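Heme utilization cystosolic carrier protein HutX (PDB 2PH0) probably carries heme in the cytosol as part of bacterial heme utilization. Local coordinates at residues T16-A21 with T26-V31; A30-E33 with Q39-L42. One frame throughout, in Å; residues are numbered along the deposited sequence.

Contact 1 of 2, residues T16-A21 with T26-V31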
ATOM      1  N   THR B  16      12.741   4.371  12.676  1.00 28.78           N
ATOM      2  CA  THR B  16      11.472   3.715  12.385  1.00 24.77           C
ATOM      3  C   THR B  16      11.309   2.556  13.352  1.00 24.10           C
ATOM      4  O   THR B  16      12.290   1.918  13.747  1.00 20.66           O
ATOM      5  CB  THR B  16      11.426   3.135  10.962  1.00 27.71           C
ATOM      6  OG1 THR B  16      12.421   2.111  10.839  1.00 24.66           O
ATOM      7  CG2 THR B  16      11.667   4.223   9.933  1.00 30.31           C
ATOM      8  N   LEU B  17      10.070   2.280  13.737  1.00 21.02           N
ATOM      9  CA  LEU B  17       9.816   1.182  14.646  1.00 21.09           C
ATOM     10  C   LEU B  17      10.044  -0.117  13.880  1.00 24.51           C
ATOM     11  O   LEU B  17      10.278  -1.174  14.472  1.00 24.37           O
ATOM     12  CB  LEU B  17       8.381   1.263  15.181  1.00 22.84           C
ATOM     13  CG  LEU B  17       8.080   2.527  16.002  1.00 20.66           C
ATOM     14  CD1 LEU B  17       6.638   2.511  16.472  1.00 25.41           C
ATOM     15  CD2 LEU B  17       9.026   2.604  17.200  1.00 26.56           C
ATOM     16  N   GLU B  18       9.980  -0.029  12.553  1.00 27.42           N
ATOM     17  CA  GLU B  18      10.199  -1.199  11.713  1.00 26.19           C
ATOM     18  C   GLU B  18      11.602  -1.747  11.903  1.00 27.62           C
ATOM     19  O   GLU B  18      11.794  -2.963  11.969  1.00 24.40           O
ATOM     20  CB  GLU B  18      10.003  -0.866  10.232  1.00 28.55           C
ATOM     21  CG  GLU B  18       8.567  -0.893   9.756  1.00 25.98           C
ATOM     22  CD  GLU B  18       7.812   0.371  10.085  1.00 25.46           C
ATOM     23  OE1 GLU B  18       8.418   1.314  10.651  1.00 26.82           O
ATOM     24  OE2 GLU B  18       6.604   0.417   9.772  1.00 25.51           O
ATOM     25  N   ASP B  19      12.585  -0.854  11.977  1.00 27.06           N
ATOM     26  CA  ASP B  19      13.969  -1.278  12.161  1.00 28.67           C
ATOM     27  C   ASP B  19      14.189  -1.877  13.545  1.00 26.57           C
ATOM     28  O   ASP B  19      15.016  -2.767  13.723  1.00 24.80           O
ATOM     29  CB  ASP B  19      14.933  -0.109  11.935  1.00 30.53           C
ATOM     30  CG  ASP B  19      14.941   0.367  10.492  1.00 38.97           C
ATOM     31  OD1 ASP B  19      14.840  -0.487   9.584  1.00 37.49           O
ATOM     32  OD2 ASP B  19      15.059   1.591  10.265  1.00 44.59           O
ATOM     33  N   ILE B  20      13.439  -1.394  14.526  1.00 23.65           N
ATOM     34  CA  ILE B  20      13.562  -1.918  15.875  1.00 19.35           C
ATOM     35  C   ILE B  20      12.990  -3.326  15.909  1.00 24.10           C
ATOM     36  O   ILE B  20      13.518  -4.201  16.588  1.00 25.35           O
ATOM     37  CB  ILE B  20      12.825  -1.017  16.885  1.00 25.58           C
ATOM     38  CG1 ILE B  20      13.503   0.357  16.926  1.00 23.90           C
ATOM     39  CG2 ILE B  20      12.832  -1.665  18.263  1.00 18.79           C
ATOM     40  CD1 ILE B  20      12.751   1.407  17.720  1.00 25.00           C
ATOM     41  N   ALA B  21      11.911  -3.543  15.163  1.00 23.44           N
ATOM     42  CA  ALA B  21      11.290  -4.854  15.105  1.00 22.01           C
ATOM     43  C   ALA B  21      12.291  -5.835  14.512  1.00 24.23           C
ATOM     44  O   ALA B  21      12.423  -6.965  14.980  1.00 24.11           O
ATOM     45  CB  ALA B  21      10.033  -4.807  14.242  1.00 24.45           C
ATOM     46  N   THR B  26      11.303  -9.580  15.640  1.00 25.15           N
ATOM     47  CA  THR B  26       9.910  -9.747  16.021  1.00 23.78           C
ATOM     48  C   THR B  26       9.032  -8.884  15.118  1.00 23.71           C
ATOM     49  O   THR B  26       9.532  -8.219  14.211  1.00 20.65           O
ATOM     50  CB  THR B  26       9.698  -9.353  17.489  1.00 23.15           C
ATOM     51  OG1 THR B  26       8.357  -9.665  17.879  1.00 30.32           O
ATOM     52  CG2 THR B  26       9.957  -7.862  17.680  1.00 17.63           C
ATOM     53  N   SER B  27       7.729  -8.894  15.368  1.00 25.56           N
ATOM     54  CA  SER B  27       6.796  -8.120  14.555  1.00 24.10           C
ATOM     55  C   SER B  27       6.729  -6.653  14.972  1.00 27.63           C
ATOM     56  O   SER B  27       7.218  -6.269  16.040  1.00 19.02           O
ATOM     57  CB  SER B  27       5.394  -8.725  14.644  1.00 21.23           C
ATOM     58  OG  SER B  27       4.864  -8.578  15.955  1.00 18.46           O
ATOM     59  N   LEU B  28       6.121  -5.841  14.112  1.00 19.55           N
ATOM     60  CA  LEU B  28       5.951  -4.424  14.381  1.00 20.48           C
ATOM     61  C   LEU B  28       4.997  -4.272  15.570  1.00 17.35           C
ATOM     62  O   LEU B  28       5.179  -3.390  16.419  1.00 16.40           O
ATOM     63  CB  LEU B  28       5.359  -3.715  13.157  1.00 20.28           C
ATOM     64  CG  LEU B  28       5.653  -2.223  12.947  1.00 23.54           C
ATOM     65  CD1 LEU B  28       4.628  -1.645  11.981  1.00 25.01           C
ATOM     66  CD2 LEU B  28       5.605  -1.464  14.256  1.00 28.08           C
ATOM     67  N   PHE B  29       3.981  -5.127  15.647  1.00 16.78           N
ATOM     68  CA  PHE B  29       3.045  -5.013  16.762  1.00 17.34           C
ATOM     69  C   PHE B  29       3.731  -5.279  18.094  1.00 19.05           C
ATOM     70  O   PHE B  29       3.406  -4.650  19.104  1.00 14.45           O
ATOM     71  CB  PHE B  29       1.865  -5.974  16.630  1.00 18.27           C
ATOM     72  CG  PHE B  29       0.863  -5.837  17.753  1.00 23.78           C
ATOM     73  CD1 PHE B  29       0.125  -4.664  17.901  1.00 20.19           C
ATOM     74  CD2 PHE B  29       0.692  -6.858  18.684  1.00 25.53           C
ATOM     75  CE1 PHE B  29      -0.767  -4.507  18.960  1.00 23.53           C
ATOM     76  CE2 PHE B  29      -0.200  -6.711  19.748  1.00 24.46           C
ATOM     77  CZ  PHE B  29      -0.930  -5.533  19.885  1.00 21.06           C
ATOM     78  N   ALA B  30       4.666  -6.221  18.096  1.00 20.38           N
ATOM     79  CA  ALA B  30       5.395  -6.557  19.316  1.00 22.16           C
ATOM     80  C   ALA B  30       6.112  -5.308  19.835  1.00 21.64           C
ATOM     81  O   ALA B  30       6.090  -5.017  21.035  1.00 17.87           O
ATOM     82  CB  ALA B  30       6.400  -7.678  19.037  1.00 18.88           C
ATOM     83  N   VAL B  31       6.733  -4.567  18.923  1.00 18.38           N
ATOM     84  CA  VAL B  31       7.434  -3.345  19.287  1.00 18.69           C
ATOM     85  C   VAL B  31       6.459  -2.291  19.808  1.00 22.98           C
ATOM     86  O   VAL B  31       6.700  -1.679  20.843  1.00 18.44           O
ATOM     87  CB  VAL B  31       8.204  -2.766  18.079  1.00 20.53           C
ATOM     88  CG1 VAL B  31       8.901  -1.484  18.468  1.00 18.50           C
ATOM     89  CG2 VAL B  31       9.213  -3.785  17.583  1.00 26.48           C
TER
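Two short helices joined by a short connection, 17-23 and 28-33, meet here in the helical region that precedes the first strand of the six-stranded sheet. Val31 carries much of the apolar contact. Val31 CG2 presses on Ala21, 3.4 Å from Ala21 CA, closer than carbon atoms usually come, and also touches Ala21 CB. The other branch, Val31 CG1, anti to the backbone N (chi1 179°), lies 3.9 Å from Ile20 CG2, the two side chains crossing at about a right angle. Beyond them Leu9 of helix 5-10 touches both Ile20 and Val31, making this a three-helix packing. Where the chain turns back, Thr26 N donates an almost straight hydrogen bond to Ala21 O, 2.9 Å long, with the donor tilted 26° from the carbonyl plane. Each helix has its own N-cap: Thr16 OG1 accepts from Asp19 N, and Ser27 OG from Ala30 N. Leu28 forks between unlike partners, CD2 set 4.0 Å from Leu17 CB while CD1 lies 3.6 Å from Glu18 OE2. Glu18 CB points away from the second helix, but the bend at chi2 (81°) returns the carboxylate to the side of Leu28 CD1; OE2 forms a salt bridge with Lys135 of strand 132-137.

Contact 2 of 2, residues A30-E33 with Q39-L42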
ATOM      1  N   ALA B  30       4.666  -6.221  18.096  1.00 20.38           N
ATOM      2  CA  ALA B  30       5.395  -6.557  19.316  1.00 22.16           C
ATOM      3  C   ALA B  30       6.112  -5.308  19.835  1.00 21.64           C
ATOM      4  O   ALA B  30       6.090  -5.017  21.035  1.00 17.87           O
ATOM      5  CB  ALA B  30       6.400  -7.678  19.037  1.00 18.88           C
ATOM      6  N   VAL B  31       6.733  -4.567  18.923  1.00 18.38           N
ATOM      7  CA  VAL B  31       7.434  -3.345  19.287  1.00 18.69           C
ATOM      8  C   VAL B  31       6.459  -2.291  19.808  1.00 22.98           C
ATOM      9  O   VAL B  31       6.700  -1.679  20.843  1.00 18.44           O
ATOM     10  CB  VAL B  31       8.204  -2.766  18.079  1.00 20.53           C
ATOM     11  CG1 VAL B  31       8.901  -1.484  18.468  1.00 18.50           C
ATOM     12  CG2 VAL B  31       9.213  -3.785  17.583  1.00 26.48           C
ATOM     13  N   VAL B  32       5.350  -2.092  19.099  1.00 17.68           N
ATOM     14  CA  VAL B  32       4.358  -1.097  19.502  1.00 16.57           C
ATOM     15  C   VAL B  32       3.734  -1.401  20.857  1.00 21.43           C
ATOM     16  O   VAL B  32       3.504  -0.497  21.670  1.00 18.54           O
ATOM     17  CB  VAL B  32       3.265  -0.975  18.422  1.00 19.41           C
ATOM     18  CG1 VAL B  32       2.122  -0.091  18.902  1.00 16.36           C
ATOM     19  CG2 VAL B  32       3.887  -0.393  17.159  1.00 14.99           C
ATOM     20  N   GLU B  33       3.478  -2.683  21.094  1.00 15.10           N
ATOM     21  CA  GLU B  33       2.890  -3.173  22.334  1.00 22.45           C
ATOM     22  C   GLU B  33       3.822  -2.903  23.515  1.00 22.66           C
ATOM     23  O   GLU B  33       3.385  -2.835  24.668  1.00 22.33           O
ATOM     24  CB  GLU B  33       2.641  -4.676  22.182  1.00 19.78           C
ATOM     25  CG  GLU B  33       2.054  -5.392  23.365  1.00 27.67           C
ATOM     26  CD  GLU B  33       1.692  -6.825  23.017  1.00 30.28           C
ATOM     27  OE1 GLU B  33       2.600  -7.598  22.624  1.00 30.03           O
ATOM     28  OE2 GLU B  33       0.498  -7.174  23.128  1.00 38.98           O
ATOM     29  N   GLN B  39       3.158   7.085  25.175  1.00 14.19           N
ATOM     30  CA  GLN B  39       3.324   7.263  23.736  1.00 16.87           C
ATOM     31  C   GLN B  39       2.404   6.364  22.920  1.00 15.23           C
ATOM     32  O   GLN B  39       2.317   6.499  21.696  1.00 16.30           O
ATOM     33  CB  GLN B  39       4.765   6.957  23.340  1.00 13.97           C
ATOM     34  CG  GLN B  39       5.804   7.924  23.862  1.00 21.22           C
ATOM     35  CD  GLN B  39       7.204   7.337  23.815  1.00 27.78           C
ATOM     36  OE1 GLN B  39       7.564   6.635  22.874  1.00 30.62           O
ATOM     37  NE2 GLN B  39       8.005   7.634  24.831  1.00 30.93           N
ATOM     38  N   CYS B  40       1.718   5.447  23.588  1.00 14.86           N
ATOM     39  CA  CYS B  40       0.861   4.522  22.866  1.00 14.52           C
ATOM     40  C   CYS B  40      -0.379   4.035  23.597  1.00 19.75           C
ATOM     41  O   CYS B  40      -0.341   3.702  24.789  1.00 17.64           O
ATOM     42  CB  CYS B  40       1.704   3.322  22.417  1.00 16.92           C
ATOM     43  SG  CYS B  40       0.824   2.061  21.460  1.00 19.14           S
ATOM     44  N   THR B  41      -1.482   4.020  22.853  1.00 15.90           N
ATOM     45  CA  THR B  41      -2.771   3.547  23.330  1.00 17.96           C
ATOM     46  C   THR B  41      -3.176   2.467  22.330  1.00 21.03           C
ATOM     47  O   THR B  41      -3.218   2.727  21.126  1.00 15.55           O
ATOM     48  CB  THR B  41      -3.828   4.659  23.302  1.00 20.45           C
ATOM     49  OG1 THR B  41      -3.356   5.781  24.051  1.00 17.64           O
ATOM     50  CG2 THR B  41      -5.126   4.165  23.916  1.00 25.51           C
ATOM     51  N   LEU B  42      -3.461   1.266  22.826  1.00 15.72           N
ATOM     52  CA  LEU B  42      -3.851   0.151  21.962  1.00 18.82           C
ATOM     53  C   LEU B  42      -5.347  -0.142  21.995  1.00 23.24           C
ATOM     54  O   LEU B  42      -6.024   0.114  22.987  1.00 22.47           O
ATOM     55  CB  LEU B  42      -3.086  -1.108  22.373  1.00 20.91           C
ATOM     56  CG  LEU B  42      -1.560  -0.996  22.362  1.00 28.35           C
ATOM     57  CD1 LEU B  42      -0.953  -2.176  23.101  1.00 36.19           C
ATOM     58  CD2 LEU B  42      -1.060  -0.937  20.926  1.00 33.36           C
TER
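Val32 lays its CG1 methyl over two side chains of the strand, 3.6 Å from Cys40 SG and 3.9 Å from Leu42 CD2. That methyl is held anti to the backbone N (chi1 172°), and through it helix 28-33 meets the strand. Cys40 SG also comes within 3.7 Å of Val32 O, so the sulfur lies against both the side chain and the backbone carbonyl of one residue; no hydrogen bond joins the two segments, and the contact rests on apolar packing. Cys40 and Leu42 are two apart on strand 40-44, and in the alternation of a beta strand both CB atoms face the helix. This is a helix packed on the face of an antiparallel sheet, here over one of its two edge strands within this chain. The neighbouring strand 107-115 extends the same surface: Ala109 touches Val32, Cys40 and Leu42, and Ile111 adds a further contact to Val32. Pairing with that strand runs through backbone hydrogen bonds of Gln39 with Glu112 and Thr41 with Phe110. Leu42 divides its branches between successive helix residues, crossing Val32 obliquely with CD2 while CD1 sits 4.0 Å from Glu33 CA. Glu33 CB points away from the strand; with CG anti to the backbone N (chi1 179°), CG is its nearest side-chain atom, 4.4 Å from Leu42 CD1.

Helix 28-33 serves both contacts, meeting helix 17-23 in contact 1 and strand 40-44 in contact 2. Val31 packs among the helices, while Val32 meets the sheet through CG1 and helix 17-23 through CG2. Both contacts are partly buried, their centres 10 Å apart, but contact 2 lies nearer the middle of the chain and covers less surface, 147 against 339 Å². Contact 1 mixes apolar packing with a backbone hydrogen bond across the turn, whereas contact 2 is apolar and runs out to exposed Glu33 at its edge. The two meet directly where Leu17 CD1 lies 4.1 Å from Val32 CG2, and where Phe29 CE1 packs on Leu42 CD2.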